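DTDP-4-amino-4,6-dideoxyglucose formyltransferase (Shewanella sp. FDAARGOS_354, PDB 6V2T) probably transfers a formyl group from N10-formyltetrahydrofolate to the 4-amino group of dTDP-4-amino-4,6-dideoxyglucose, probably for lipopolysaccharide O-antigen synthesis. Local coordinates at residues R58-N63 with A98-I103; I77-E82 with Q102-E107; Y92-S97 with R113-H118. All coordinates share one frame; numbering follows the deposited sequence.

Interaction 1. Residues R58-N63 with A98-I103; sequences RYSAIN and AHCKQI. With 0FX (dTDP-4-amino-4,6-dideoxyglucose), chain G; FOL (folic acid), chain H.
Lys-101 runs alongside the turn Ser-60 to Asn-63, with its CB on Ile-62 and its CD and CE on Asn-63. The contact sits at the C-terminal ends of two strands of the Rossmann-like sheet, 53-60 and 94-98, where the loop 99-105 contributes to the pockets of both ligands. Strand 24-30 runs between these two strands, and the segments meet through the loops that follow them. Ser-60 to Asn-63 is a type I beta turn, closed by the bond from Asn-63 N to Ser-60 O.

The lysine can be followed outward. Lys-101 CB packs on Ile-62 CG2 at 3.9 Å. Lys-101 CG meets the nucleotide sugar, 3.6 Å from its O2G. Lys-101 CD lies 3.9 Å from Asn-63 CA. Lys-101 CE passes the side-chain amide of Asn-63. The chain is extended up to CE and then turns (chi4 -66°). This bend brings Lys-101 NZ to the O2G hydroxyl of the nucleotide sugar, in a hydrogen bond of 2.8 Å.

Asp-31, outside both segments, ties them together. Its carboxylate takes hydrogen bonds from Lys-101 N and Asn-63 ND2 and pairs with Ser-60 OG. Ser-60 OG also lies 3.3 Å from Cys-100 SG, and the CG of Gln-102 packs beside it. Within the loop, Cys-100 SG accepts a long hydrogen bond from Gln-102 N.

His-99 and Cys-100 add further ligand contacts. His-99 meets the diphosphate with its ring edge, in plane, and His-99 ND1 donates to O3P of the nucleotide sugar at 2.8 Å. Its NE2 is bonded to Glu-182. The carbonyl of Cys-100 faces the folate: N10 of folic acid donates to Cys-100 O over 3.2 Å, with a nearly straight angle of 168°.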
loop_
_atom_site.group_PDB
_atom_site.type_symbol
_atom_site.label_atom_id
_atom_site.label_comp_id
_atom_site.label_asym_id
_atom_site.label_seq_id
_atom_site.Cartn_x
_atom_site.Cartn_y
_atom_site.Cartn_z
ATOM N N ARG B 58 1.187 -14.498 -31.820
ATOM C CA ARG B 58 1.300 -13.085 -32.253
ATOM C C ARG B 58 0.748 -12.187 -31.138
ATOM O O ARG B 58 -0.131 -12.657 -30.347
ATOM C CB ARG B 58 0.556 -12.877 -33.576
ATOM C CG ARG B 58 0.993 -13.799 -34.708
ATOM C CD ARG B 58 2.344 -13.439 -35.307
ATOM N NE ARG B 58 2.637 -14.220 -36.498
ATOM C CZ ARG B 58 3.271 -15.379 -36.494
ATOM N NH1 ARG B 58 3.487 -16.024 -37.628
ATOM N NH2 ARG B 58 3.699 -15.888 -35.358
ATOM N N TYR B 59 1.246 -10.955 -31.048
ATOM C CA TYR B 59 0.718 -9.942 -30.100
ATOM C C TYR B 59 0.019 -8.874 -30.934
ATOM O O TYR B 59 0.135 -8.906 -32.171
ATOM C CB TYR B 59 1.816 -9.402 -29.185
ATOM C CG TYR B 59 2.857 -8.598 -29.914
ATOM C CD1 TYR B 59 2.599 -7.296 -30.296
ATOM C CD2 TYR B 59 4.092 -9.140 -30.236
ATOM C CE1 TYR B 59 3.536 -6.541 -30.979
ATOM C CE2 TYR B 59 5.050 -8.392 -30.900
ATOM C CZ TYR B 59 4.768 -7.090 -31.281
ATOM O OH TYR B 59 5.684 -6.335 -31.956
ATOM N N SER B 60 -0.747 -8.001 -30.269
ATOM C CA SER B 60 -1.625 -7.007 -30.931
ATOM C C SER B 60 -0.761 -5.828 -31.381
ATOM O O SER B 60 0.158 -5.455 -30.638
ATOM C CB SER B 60 -2.746 -6.521 -30.037
ATOM O OG SER B 60 -3.711 -7.530 -29.794
ATOM N N ALA B 61 -1.088 -5.254 -32.536
ATOM C CA ALA B 61 -0.415 -4.070 -33.122
ATOM C C ALA B 61 -0.487 -2.902 -32.125
ATOM O O ALA B 61 0.542 -2.241 -31.901
ATOM C CB ALA B 61 -1.081 -3.735 -34.442
ATOM N N ILE B 62 -1.648 -2.719 -31.494
ATOM C CA ILE B 62 -1.944 -1.560 -30.597
ATOM C C ILE B 62 -1.189 -1.706 -29.263
ATOM O O ILE B 62 -1.160 -0.720 -28.494
ATOM C CB ILE B 62 -3.470 -1.406 -30.423
ATOM C CG1 ILE B 62 -3.834 -0.007 -29.916
ATOM C CG2 ILE B 62 -4.046 -2.506 -29.544
ATOM C CD1 ILE B 62 -5.185 0.500 -30.382
ATOM N N ASN B 63 -0.584 -2.871 -29.001
ATOM C CA ASN B 63 0.249 -3.121 -27.796
ATOM C C ASN B 63 1.286 -2.001 -27.735
ATOM O O ASN B 63 2.070 -1.863 -28.705
ATOM C CB ASN B 63 0.900 -4.513 -27.777
ATOM C CG ASN B 63 1.383 -4.922 -26.403
ATOM O OD1 ASN B 63 1.857 -4.083 -25.645
ATOM N ND2 ASN B 63 1.260 -6.199 -26.057
ATOM N N ALA B 98 -6.001 -14.731 -26.244
ATOM C CA ALA B 98 -5.516 -14.903 -24.860
ATOM C C ALA B 98 -5.164 -13.516 -24.323
ATOM O O ALA B 98 -3.991 -13.095 -24.436
ATOM C CB ALA B 98 -4.355 -15.869 -24.835
ATOM N N HIS B 99 -6.156 -12.819 -23.768
ATOM C CA HIS B 99 -5.986 -11.421 -23.294
ATOM C C HIS B 99 -5.478 -10.592 -24.482
ATOM O O HIS B 99 -4.420 -9.993 -24.383
ATOM C CB HIS B 99 -5.050 -11.384 -22.088
ATOM C CG HIS B 99 -5.582 -12.048 -20.860
ATOM N ND1 HIS B 99 -5.278 -11.591 -19.602
ATOM C CD2 HIS B 99 -6.387 -13.117 -20.692
ATOM C CE1 HIS B 99 -5.858 -12.371 -18.703
ATOM N NE2 HIS B 99 -6.555 -13.318 -19.354
ATOM N N CYS B 100 -6.209 -10.630 -25.592
ATOM C CA CYS B 100 -5.936 -9.859 -26.825
ATOM C C CYS B 100 -6.484 -8.441 -26.660
ATOM O O CYS B 100 -7.699 -8.328 -26.392
ATOM C CB CYS B 100 -6.603 -10.519 -28.018
ATOM S SG CYS B 100 -6.269 -9.660 -29.565
ATOM N N LYS B 101 -5.629 -7.423 -26.828
ATOM C CA LYS B 101 -5.997 -5.975 -26.709
ATOM C C LYS B 101 -6.891 -5.521 -27.880
ATOM O O LYS B 101 -7.455 -4.426 -27.766
ATOM C CB LYS B 101 -4.748 -5.081 -26.643
ATOM C CG LYS B 101 -3.922 -5.178 -25.368
ATOM C CD LYS B 101 -2.539 -4.543 -25.478
ATOM C CE LYS B 101 -1.790 -4.515 -24.158
ATOM N NZ LYS B 101 -2.462 -3.622 -23.183
ATOM N N GLN B 102 -7.031 -6.285 -28.971
ATOM C CA GLN B 102 -7.818 -5.816 -30.154
ATOM C C GLN B 102 -9.187 -6.484 -30.222
ATOM O O GLN B 102 -9.276 -7.695 -30.026
ATOM C CB GLN B 102 -7.121 -6.125 -31.474
ATOM C CG GLN B 102 -5.796 -5.408 -31.665
ATOM C CD GLN B 102 -5.232 -5.711 -33.035
ATOM O OE1 GLN B 102 -4.700 -6.794 -33.290
ATOM N NE2 GLN B 102 -5.382 -4.757 -33.939
ATOM N N ILE B 103 -10.215 -5.723 -30.582
ATOM C CA ILE B 103 -11.553 -6.278 -30.900
ATOM C C ILE B 103 -11.469 -6.967 -32.265
ATOM O O ILE B 103 -10.977 -6.330 -33.215
ATOM C CB ILE B 103 -12.631 -5.183 -30.871
ATOM C CG1 ILE B 103 -12.726 -4.540 -29.484
ATOM C CG2 ILE B 103 -13.963 -5.781 -31.322
ATOM C CD1 ILE B 103 -13.230 -3.104 -29.481
HETATM O O4P 0FX G . -5.547 -8.717 -18.182
HETATM P P2 0FX G . -4.489 -8.173 -19.144
HETATM O O3P 0FX G . -3.792 -9.252 -19.910
HETATM O O1G 0FX G . -5.363 -7.350 -20.157
HETATM C C1G 0FX G . -5.250 -7.650 -21.546
HETATM C C2G 0FX G . -5.166 -6.301 -22.231
HETATM O O2G 0FX G . -4.030 -5.511 -21.831
HETATM C C3G 0FX G . -6.436 -5.549 -21.871
HETATM O O3G 0FX G . -6.407 -4.319 -22.609
HETATM C C4G 0FX G . -7.695 -6.389 -22.162
HETATM N N4A 0FX G . -8.857 -5.736 -21.551
HETATM C C5G 0FX G . -7.658 -7.815 -21.626
HETATM C C6G 0FX G . -8.846 -8.637 -22.167
HETATM O O5G 0FX G . -6.405 -8.403 -21.987
HETATM O OPP 0FX G . -3.122 -7.311 -18.624
HETATM P P 0FX G . -3.446 -5.843 -18.183
HETATM O O1P 0FX G . -4.004 -4.918 -19.160
HETATM O O2P 0FX G . -2.135 -5.227 -17.776
HETATM O O5 0FX G . -4.247 -5.756 -16.827
HETATM C C5 0FX G . -4.004 -6.659 -15.781
HETATM C C4 0FX G . -4.550 -6.016 -14.500
HETATM O O4 0FX G . -3.778 -4.881 -14.106
HETATM C C3 0FX G . -5.968 -5.434 -14.636
HETATM O O3 0FX G . -6.974 -6.432 -14.538
HETATM C C2 0FX G . -6.044 -4.345 -13.537
HETATM C C1 0FX G . -4.551 -3.920 -13.467
HETATM N N11 0FX G . -4.370 -2.643 -14.142
HETATM C C61 0FX G . -3.892 -2.551 -15.402
HETATM C C51 0FX G . -3.723 -1.292 -15.975
HETATM C C5A 0FX G . -3.197 -1.169 -17.401
HETATM C C21 0FX G . -4.675 -1.547 -13.435
HETATM O O21 0FX G . -5.155 -1.688 -12.174
HETATM N N31 0FX G . -4.541 -0.305 -13.960
HETATM C C41 0FX G . -4.063 -0.160 -15.225
HETATM O O41 0FX G . -3.984 1.098 -15.752
HETATM N N1 FOL H . -13.295 -9.510 -30.139
HETATM C C2 FOL H . -14.585 -9.821 -30.342
HETATM N NA2 FOL H . -15.159 -9.521 -31.502
HETATM N N3 FOL H . -15.311 -10.483 -29.391
HETATM C C4 FOL H . -14.756 -10.775 -28.204
HETATM O O4 FOL H . -15.503 -11.383 -27.393
HETATM C C4A FOL H . -13.420 -10.461 -27.975
HETATM N N5 FOL H . -12.809 -10.695 -26.813
HETATM C C6 FOL H . -11.556 -10.042 -26.418
HETATM C C7 FOL H . -10.687 -9.910 -27.682
HETATM N N8 FOL H . -11.421 -9.463 -28.834
HETATM C C8A FOL H . -12.708 -9.811 -28.990
HETATM C C9 FOL H . -11.783 -8.779 -25.505
HETATM N N10 FOL H . -10.780 -7.732 -25.710
HETATM C C11 FOL H . -11.404 -3.572 -25.870
HETATM C C12 FOL H . -10.144 -4.138 -26.081
HETATM C C13 FOL H . -9.959 -5.522 -26.008
HETATM C C14 FOL H . -11.011 -6.378 -25.752
HETATM C C15 FOL H . -12.269 -5.814 -25.570
HETATM C C16 FOL H . -12.466 -4.432 -25.627
HETATM C C FOL H . -11.611 -2.080 -25.976
HETATM O O FOL H . -10.773 -1.468 -26.602
HETATM N N FOL H . -12.685 -1.443 -25.502
#

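Interaction 2. Residues I77-E82 with Q102-E107; sequences INVKSE and QIFPSE. With FOL (folic acid), chain H.
Gln-102 reaches across to the turn Asn-78 to Ser-81 and joins it with both ends of its amide. The turn is a type I beta turn that also holds an Asx turn, and it leads from strand 75-77 to helix 82-91 of the Rossmann-like fold. NE2 of Gln-102 donates to Asn-78 OD1 at 3.0 Å, and this acceptor lies in the amide plane of Gln-102. Asn-78 OD1 also accepts from Lys-80 N, which closes the Asx turn. The two donors approach from opposite faces of the Asn-78 amide. On the other branch, Gln-102 OE1 accepts from Val-79 N over 3.2 Å. The N-H angle is almost straight at 177°, but the donor comes in from beside the carbonyl, tilted 33° from its plane. These two bonds fix the rotation of the Gln-102 amide.

Ile-103 comes next. Ile-103 CG1 packs on the benzoyl ring of folic acid, 3.9 Å from C16, and its CG2 lies near the pterin.

Phe-104 is wedged between Val-79 and the folate. Val-79 CG1 meets its ring obliquely, 3.7 Å from Phe-104 CD1. Pro-105, the N-cap residue of helix 106-109, borders the Val-79 carbonyl, whose O is buried without a polar partner in the model. The backbone just before this proline contacts the pterin: NA2 of folic acid donates to Phe-104 O at 2.9 Å, and N1 of folic acid lies 2.9 Å from Phe-104 N.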
loop_
_atom_site.group_PDB
_atom_site.type_symbol
_atom_site.label_atom_id
_atom_site.label_comp_id
_atom_site.label_asym_id
_atom_site.label_seq_id
_atom_site.Cartn_x
_atom_site.Cartn_y
_atom_site.Cartn_z
ATOM N N ILE B 77 0.486 -8.703 -35.011
ATOM C CA ILE B 77 -0.584 -8.883 -36.036
ATOM C C ILE B 77 -1.637 -7.809 -35.783
ATOM O O ILE B 77 -1.777 -7.410 -34.609
ATOM C CB ILE B 77 -1.175 -10.306 -36.020
ATOM C CG1 ILE B 77 -1.794 -10.672 -37.371
ATOM C CG2 ILE B 77 -2.156 -10.490 -34.867
ATOM C CD1 ILE B 77 -1.920 -12.167 -37.605
ATOM N N ASN B 78 -2.307 -7.370 -36.847
ATOM C CA ASN B 78 -3.336 -6.302 -36.829
ATOM C C ASN B 78 -4.672 -6.847 -37.332
ATOM O O ASN B 78 -4.954 -6.809 -38.534
ATOM C CB ASN B 78 -2.911 -5.099 -37.668
ATOM C CG ASN B 78 -3.880 -3.947 -37.529
ATOM O OD1 ASN B 78 -4.901 -4.049 -36.850
ATOM N ND2 ASN B 78 -3.549 -2.837 -38.159
ATOM N N VAL B 79 -5.525 -7.222 -36.399
ATOM C CA VAL B 79 -6.836 -7.868 -36.646
ATOM C C VAL B 79 -7.816 -6.871 -37.291
ATOM O O VAL B 79 -8.900 -7.312 -37.739
ATOM C CB VAL B 79 -7.305 -8.427 -35.291
ATOM C CG1 VAL B 79 -8.799 -8.518 -35.184
ATOM C CG2 VAL B 79 -6.623 -9.759 -35.005
ATOM N N LYS B 80 -7.461 -5.586 -37.377
ATOM C CA LYS B 80 -8.254 -4.569 -38.120
ATOM C C LYS B 80 -7.651 -4.327 -39.512
ATOM O O LYS B 80 -8.219 -3.518 -40.241
ATOM C CB LYS B 80 -8.329 -3.269 -37.317
ATOM C CG LYS B 80 -8.841 -3.439 -35.895
ATOM C CD LYS B 80 -9.501 -2.199 -35.335
ATOM C CE LYS B 80 -9.904 -2.363 -33.886
ATOM N NZ LYS B 80 -9.879 -1.068 -33.165
ATOM N N SER B 81 -6.552 -4.999 -39.873
ATOM C CA SER B 81 -5.964 -4.965 -41.244
ATOM C C SER B 81 -6.692 -5.962 -42.162
ATOM O O SER B 81 -6.589 -7.175 -41.904
ATOM C CB SER B 81 -4.485 -5.255 -41.222
ATOM O OG SER B 81 -4.055 -5.711 -42.503
ATOM N N GLU B 82 -7.375 -5.475 -43.204
ATOM C CA GLU B 82 -7.976 -6.294 -44.296
ATOM C C GLU B 82 -7.030 -7.440 -44.680
ATOM O O GLU B 82 -7.498 -8.596 -44.803
ATOM C CB GLU B 82 -8.218 -5.433 -45.538
ATOM C CG GLU B 82 -9.391 -5.899 -46.378
ATOM C CD GLU B 82 -10.736 -5.341 -45.940
ATOM O OE1 GLU B 82 -10.755 -4.218 -45.386
ATOM O OE2 GLU B 82 -11.765 -6.029 -46.150
ATOM N N GLN B 102 -7.031 -6.285 -28.971
ATOM C CA GLN B 102 -7.818 -5.816 -30.154
ATOM C C GLN B 102 -9.187 -6.484 -30.222
ATOM O O GLN B 102 -9.276 -7.695 -30.026
ATOM C CB GLN B 102 -7.121 -6.125 -31.474
ATOM C CG GLN B 102 -5.796 -5.408 -31.665
ATOM C CD GLN B 102 -5.232 -5.711 -33.035
ATOM O OE1 GLN B 102 -4.700 -6.794 -33.290
ATOM N NE2 GLN B 102 -5.382 -4.757 -33.939
ATOM N N ILE B 103 -10.215 -5.723 -30.582
ATOM C CA ILE B 103 -11.553 -6.278 -30.900
ATOM C C ILE B 103 -11.469 -6.967 -32.265
ATOM O O ILE B 103 -10.977 -6.330 -33.215
ATOM C CB ILE B 103 -12.631 -5.183 -30.871
ATOM C CG1 ILE B 103 -12.726 -4.540 -29.484
ATOM C CG2 ILE B 103 -13.963 -5.781 -31.322
ATOM C CD1 ILE B 103 -13.230 -3.104 -29.481
ATOM N N PHE B 104 -11.924 -8.222 -32.365
ATOM C CA PHE B 104 -11.966 -8.948 -33.662
ATOM C C PHE B 104 -13.113 -8.389 -34.487
ATOM O O PHE B 104 -14.223 -8.271 -33.984
ATOM C CB PHE B 104 -12.118 -10.460 -33.485
ATOM C CG PHE B 104 -10.881 -11.181 -33.017
ATOM C CD1 PHE B 104 -9.888 -10.527 -32.307
ATOM C CD2 PHE B 104 -10.716 -12.535 -33.293
ATOM C CE1 PHE B 104 -8.767 -11.212 -31.864
ATOM C CE2 PHE B 104 -9.601 -13.220 -32.826
ATOM C CZ PHE B 104 -8.633 -12.556 -32.121
ATOM N N PRO B 105 -12.894 -8.022 -35.769
ATOM C CA PRO B 105 -13.987 -7.597 -36.626
ATOM C C PRO B 105 -14.911 -8.767 -36.984
ATOM O O PRO B 105 -14.481 -9.928 -36.962
ATOM C CB PRO B 105 -13.268 -7.102 -37.885
ATOM C CG PRO B 105 -12.029 -7.960 -37.939
ATOM C CD PRO B 105 -11.617 -8.093 -36.492
ATOM N N SER B 106 -16.149 -8.436 -37.331
ATOM C CA SER B 106 -17.185 -9.377 -37.819
ATOM C C SER B 106 -16.619 -10.282 -38.927
ATOM O O SER B 106 -16.946 -11.459 -38.907
ATOM C CB SER B 106 -18.400 -8.612 -38.261
ATOM O OG SER B 106 -18.079 -7.805 -39.368
ATOM N N GLU B 107 -15.734 -9.783 -39.811
ATOM C CA GLU B 107 -15.133 -10.555 -40.931
ATOM C C GLU B 107 -14.194 -11.654 -40.418
ATOM O O GLU B 107 -13.986 -12.635 -41.173
ATOM C CB GLU B 107 -14.347 -9.648 -41.886
ATOM C CG GLU B 107 -15.222 -8.736 -42.733
ATOM C CD GLU B 107 -15.692 -7.457 -42.060
ATOM O OE1 GLU B 107 -15.278 -7.196 -40.899
ATOM O OE2 GLU B 107 -16.492 -6.723 -42.691
HETATM N N1 FOL H . -13.295 -9.510 -30.139
HETATM C C2 FOL H . -14.585 -9.821 -30.342
HETATM N NA2 FOL H . -15.159 -9.521 -31.502
HETATM N N3 FOL H . -15.311 -10.483 -29.391
HETATM C C4 FOL H . -14.756 -10.775 -28.204
HETATM O O4 FOL H . -15.503 -11.383 -27.393
HETATM C C4A FOL H . -13.420 -10.461 -27.975
HETATM N N5 FOL H . -12.809 -10.695 -26.813
HETATM C C6 FOL H . -11.556 -10.042 -26.418
HETATM C C7 FOL H . -10.687 -9.910 -27.682
HETATM N N8 FOL H . -11.421 -9.463 -28.834
HETATM C C8A FOL H . -12.708 -9.811 -28.990
HETATM C C9 FOL H . -11.783 -8.779 -25.505
HETATM N N10 FOL H . -10.780 -7.732 -25.710
HETATM C C11 FOL H . -11.404 -3.572 -25.870
HETATM C C12 FOL H . -10.144 -4.138 -26.081
HETATM C C13 FOL H . -9.959 -5.522 -26.008
HETATM C C14 FOL H . -11.011 -6.378 -25.752
HETATM C C15 FOL H . -12.269 -5.814 -25.570
HETATM C C16 FOL H . -12.466 -4.432 -25.627
HETATM C C FOL H . -11.611 -2.080 -25.976
HETATM O O FOL H . -10.773 -1.468 -26.602
HETATM N N FOL H . -12.685 -1.443 -25.502
#

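Interaction 3. Residues Y92-S97 with R113-H118. With FOL (folic acid), chain H.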
loop_
_atom_site.group_PDB
_atom_site.type_symbol
_atom_site.label_atom_id
_atom_site.label_comp_id
_atom_site.label_asym_id
_atom_site.label_seq_id
_atom_site.Cartn_x
_atom_site.Cartn_y
_atom_site.Cartn_z
ATOM N N TYR B 92 -5.437 -20.345 -41.008
ATOM C CA TYR B 92 -5.691 -20.940 -39.676
ATOM C C TYR B 92 -7.059 -21.627 -39.612
ATOM O O TYR B 92 -8.053 -21.136 -40.127
ATOM C CB TYR B 92 -5.512 -19.875 -38.593
ATOM C CG TYR B 92 -4.083 -19.428 -38.455
ATOM C CD1 TYR B 92 -3.172 -20.190 -37.747
ATOM C CD2 TYR B 92 -3.643 -18.255 -39.049
ATOM C CE1 TYR B 92 -1.851 -19.787 -37.616
ATOM C CE2 TYR B 92 -2.323 -17.835 -38.925
ATOM C CZ TYR B 92 -1.427 -18.612 -38.216
ATOM O OH TYR B 92 -0.129 -18.220 -38.090
ATOM N N GLU B 93 -7.104 -22.746 -38.913
ATOM C CA GLU B 93 -8.382 -23.460 -38.640
ATOM C C GLU B 93 -9.032 -22.903 -37.365
ATOM O O GLU B 93 -10.268 -23.089 -37.179
ATOM C CB GLU B 93 -8.113 -24.957 -38.512
ATOM C CG GLU B 93 -7.910 -25.629 -39.852
ATOM C CD GLU B 93 -6.648 -25.234 -40.606
ATOM O OE1 GLU B 93 -5.540 -25.247 -40.004
ATOM O OE2 GLU B 93 -6.779 -24.919 -41.781
ATOM N N LEU B 94 -8.231 -22.336 -36.471
ATOM C CA LEU B 94 -8.700 -21.841 -35.147
ATOM C C LEU B 94 -7.883 -20.627 -34.722
ATOM O O LEU B 94 -6.660 -20.698 -34.814
ATOM C CB LEU B 94 -8.551 -22.961 -34.122
ATOM C CG LEU B 94 -8.802 -22.552 -32.671
ATOM C CD1 LEU B 94 -10.272 -22.132 -32.480
ATOM C CD2 LEU B 94 -8.441 -23.676 -31.707
ATOM N N VAL B 95 -8.536 -19.604 -34.170
ATOM C CA VAL B 95 -7.848 -18.470 -33.498
ATOM C C VAL B 95 -8.267 -18.458 -32.032
ATOM O O VAL B 95 -9.489 -18.529 -31.778
ATOM C CB VAL B 95 -8.131 -17.118 -34.174
ATOM C CG1 VAL B 95 -7.342 -15.999 -33.506
ATOM C CG2 VAL B 95 -7.833 -17.170 -35.652
ATOM N N VAL B 96 -7.283 -18.350 -31.133
ATOM C CA VAL B 96 -7.479 -18.197 -29.665
ATOM C C VAL B 96 -6.968 -16.817 -29.238
ATOM O O VAL B 96 -5.771 -16.513 -29.391
ATOM C CB VAL B 96 -6.835 -19.332 -28.852
ATOM C CG1 VAL B 96 -7.026 -19.097 -27.368
ATOM C CG2 VAL B 96 -7.377 -20.695 -29.252
ATOM N N SER B 97 -7.885 -15.996 -28.736
ATOM C CA SER B 97 -7.574 -14.714 -28.088
ATOM C C SER B 97 -7.228 -15.007 -26.636
ATOM O O SER B 97 -8.105 -15.489 -25.904
ATOM C CB SER B 97 -8.730 -13.765 -28.170
ATOM O OG SER B 97 -8.556 -12.770 -27.193
ATOM N N ARG B 113 -13.410 -20.123 -36.639
ATOM C CA ARG B 113 -13.671 -20.480 -35.222
ATOM C C ARG B 113 -12.717 -19.631 -34.351
ATOM O O ARG B 113 -11.483 -19.825 -34.427
ATOM C CB ARG B 113 -13.529 -21.990 -35.001
ATOM C CG ARG B 113 -14.074 -22.461 -33.652
ATOM C CD ARG B 113 -14.304 -23.959 -33.655
ATOM N NE ARG B 113 -13.049 -24.672 -33.911
ATOM C CZ ARG B 113 -12.314 -25.276 -32.972
ATOM N NH1 ARG B 113 -11.180 -25.875 -33.300
ATOM N NH2 ARG B 113 -12.716 -25.317 -31.719
ATOM N N CYS B 114 -13.250 -18.657 -33.600
ATOM C CA CYS B 114 -12.449 -17.798 -32.685
ATOM C C CYS B 114 -12.885 -18.059 -31.242
ATOM O O CYS B 114 -14.097 -18.069 -30.984
ATOM C CB CYS B 114 -12.586 -16.333 -33.064
ATOM S SG CYS B 114 -11.910 -15.955 -34.703
ATOM N N ILE B 115 -11.923 -18.277 -30.339
ATOM C CA ILE B 115 -12.169 -18.572 -28.903
ATOM C C ILE B 115 -11.368 -17.597 -28.042
ATOM O O ILE B 115 -10.149 -17.445 -28.270
ATOM C CB ILE B 115 -11.838 -20.047 -28.593
ATOM C CG1 ILE B 115 -12.762 -20.980 -29.374
ATOM C CG2 ILE B 115 -11.892 -20.284 -27.096
ATOM C CD1 ILE B 115 -12.522 -22.494 -29.186
ATOM N N ASN B 116 -12.029 -17.002 -27.048
ATOM C CA ASN B 116 -11.451 -15.981 -26.142
ATOM C C ASN B 116 -11.238 -16.600 -24.768
ATOM O O ASN B 116 -12.116 -17.378 -24.259
ATOM C CB ASN B 116 -12.305 -14.710 -26.069
ATOM C CG ASN B 116 -11.714 -13.605 -25.206
ATOM O OD1 ASN B 116 -12.369 -13.099 -24.299
ATOM N ND2 ASN B 116 -10.495 -13.190 -25.468
ATOM N N ILE B 117 -10.098 -16.281 -24.181
ATOM C CA ILE B 117 -9.814 -16.572 -22.755
ATOM C C ILE B 117 -9.975 -15.259 -21.986
ATOM O O ILE B 117 -9.144 -14.346 -22.140
ATOM C CB ILE B 117 -8.409 -17.192 -22.627
ATOM C CG1 ILE B 117 -8.243 -18.383 -23.562
ATOM C CG2 ILE B 117 -8.142 -17.597 -21.179
ATOM C CD1 ILE B 117 -6.809 -18.827 -23.708
ATOM N N HIS B 118 -11.051 -15.133 -21.224
ATOM C CA HIS B 118 -11.456 -13.868 -20.559
ATOM C C HIS B 118 -11.300 -14.020 -19.053
ATOM O O HIS B 118 -11.858 -14.945 -18.453
ATOM C CB HIS B 118 -12.905 -13.522 -20.943
ATOM C CG HIS B 118 -13.497 -12.356 -20.219
ATOM N ND1 HIS B 118 -13.049 -11.059 -20.412
ATOM C CD2 HIS B 118 -14.569 -12.265 -19.416
ATOM C CE1 HIS B 118 -13.784 -10.239 -19.694
ATOM N NE2 HIS B 118 -14.704 -10.962 -19.040
HETATM N N1 FOL H . -13.295 -9.510 -30.139
HETATM C C2 FOL H . -14.585 -9.821 -30.342
HETATM N NA2 FOL H . -15.159 -9.521 -31.502
HETATM N N3 FOL H . -15.311 -10.483 -29.391
HETATM C C4 FOL H . -14.756 -10.775 -28.204
HETATM O O4 FOL H . -15.503 -11.383 -27.393
HETATM C C4A FOL H . -13.420 -10.461 -27.975
HETATM N N5 FOL H . -12.809 -10.695 -26.813
HETATM C C6 FOL H . -11.556 -10.042 -26.418
HETATM C C7 FOL H . -10.687 -9.910 -27.682
HETATM N N8 FOL H . -11.421 -9.463 -28.834
HETATM C C8A FOL H . -12.708 -9.811 -28.990
HETATM C C9 FOL H . -11.783 -8.779 -25.505
HETATM N N10 FOL H . -10.780 -7.732 -25.710
HETATM C C11 FOL H . -11.404 -3.572 -25.870
HETATM C C12 FOL H . -10.144 -4.138 -26.081
HETATM C C13 FOL H . -9.959 -5.522 -26.008
HETATM C C14 FOL H . -11.011 -6.378 -25.752
HETATM C C15 FOL H . -12.269 -5.814 -25.570
HETATM C C16 FOL H . -12.466 -4.432 -25.627
HETATM C C FOL H . -11.611 -2.080 -25.976
HETATM O O FOL H . -10.773 -1.468 -26.602
HETATM N N FOL H . -12.685 -1.443 -25.502
HETATM O O HOH W 1 -12.567 -22.064 -38.628
#
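A beta-alpha-beta unit of the Rossmann-like sheet brings strands 94-98 and 113-118 side by side, parallel, with helix 106-109 between them in the chain. Four backbone hydrogen bonds join them. Val-95 N donates to Arg-113 O, and Ile-115 N returns a bond to Val-95 O at 2.8 Å. Ser-97 N then binds Ile-115 O, and Ile-117 N binds Ser-97 O. Before the first rung, a water bridges Glu-93 O and Arg-113 N.

On one face of the sheet, Leu-94 CD1 sits over the centre of the Arg-113 guanidinium, 3.8 Å from CZ. The bend at chi3 (60°) turns the guanidinium flat against Leu-94 CD1. Its NH1 and NH2 are held by the carbonyls of Val-194 and Leu-193. Leu-94 CD1 also touches Ile-115 CD1 at 4.0 Å, and Val-96 CG1 packs on Ile-117 CD1 at 3.7 Å.

The other face carries Val-95, Cys-114, Ser-97 and Asn-116. Val-95 CB lies 4.0 Å from Cys-114 SG. Asn-116 ND2 approaches Ser-97 OG closely, at 2.6 Å, but the bond is bent and weak. Asn-116 OD1 pairs with His-146. Folic acid lies against this polar pair: its C6 is 3.5 Å from Asn-116 ND2, and its C7 is near Ser-97 OG. A ligand set at the C-terminal ends of adjacent parallel strands is typical of Rossmann-like folds.

Overall arrangement
All three contacts lie in the formyltransferase family region, and all touch folic acid. Their centres are 10 to 13 Å apart. Interactions 1 and 2 share Gln-102 and Ile-103, and strands 53-60 and 75-77 also connect them. Interaction 3 pairs strands 94-98 and 113-118 of the same seven-stranded sheet. Along the chain the segments come as 58-63, 77-82, 92-97, 98-103, 102-107 and 113-118, so those of interaction 3 alternate with those of the other two. The ring of Phe-104 packs on Val-95 and Cys-114, which links interactions 2 and 3. The loop 99-105 links the contacts and carries several residues of the folate pocket.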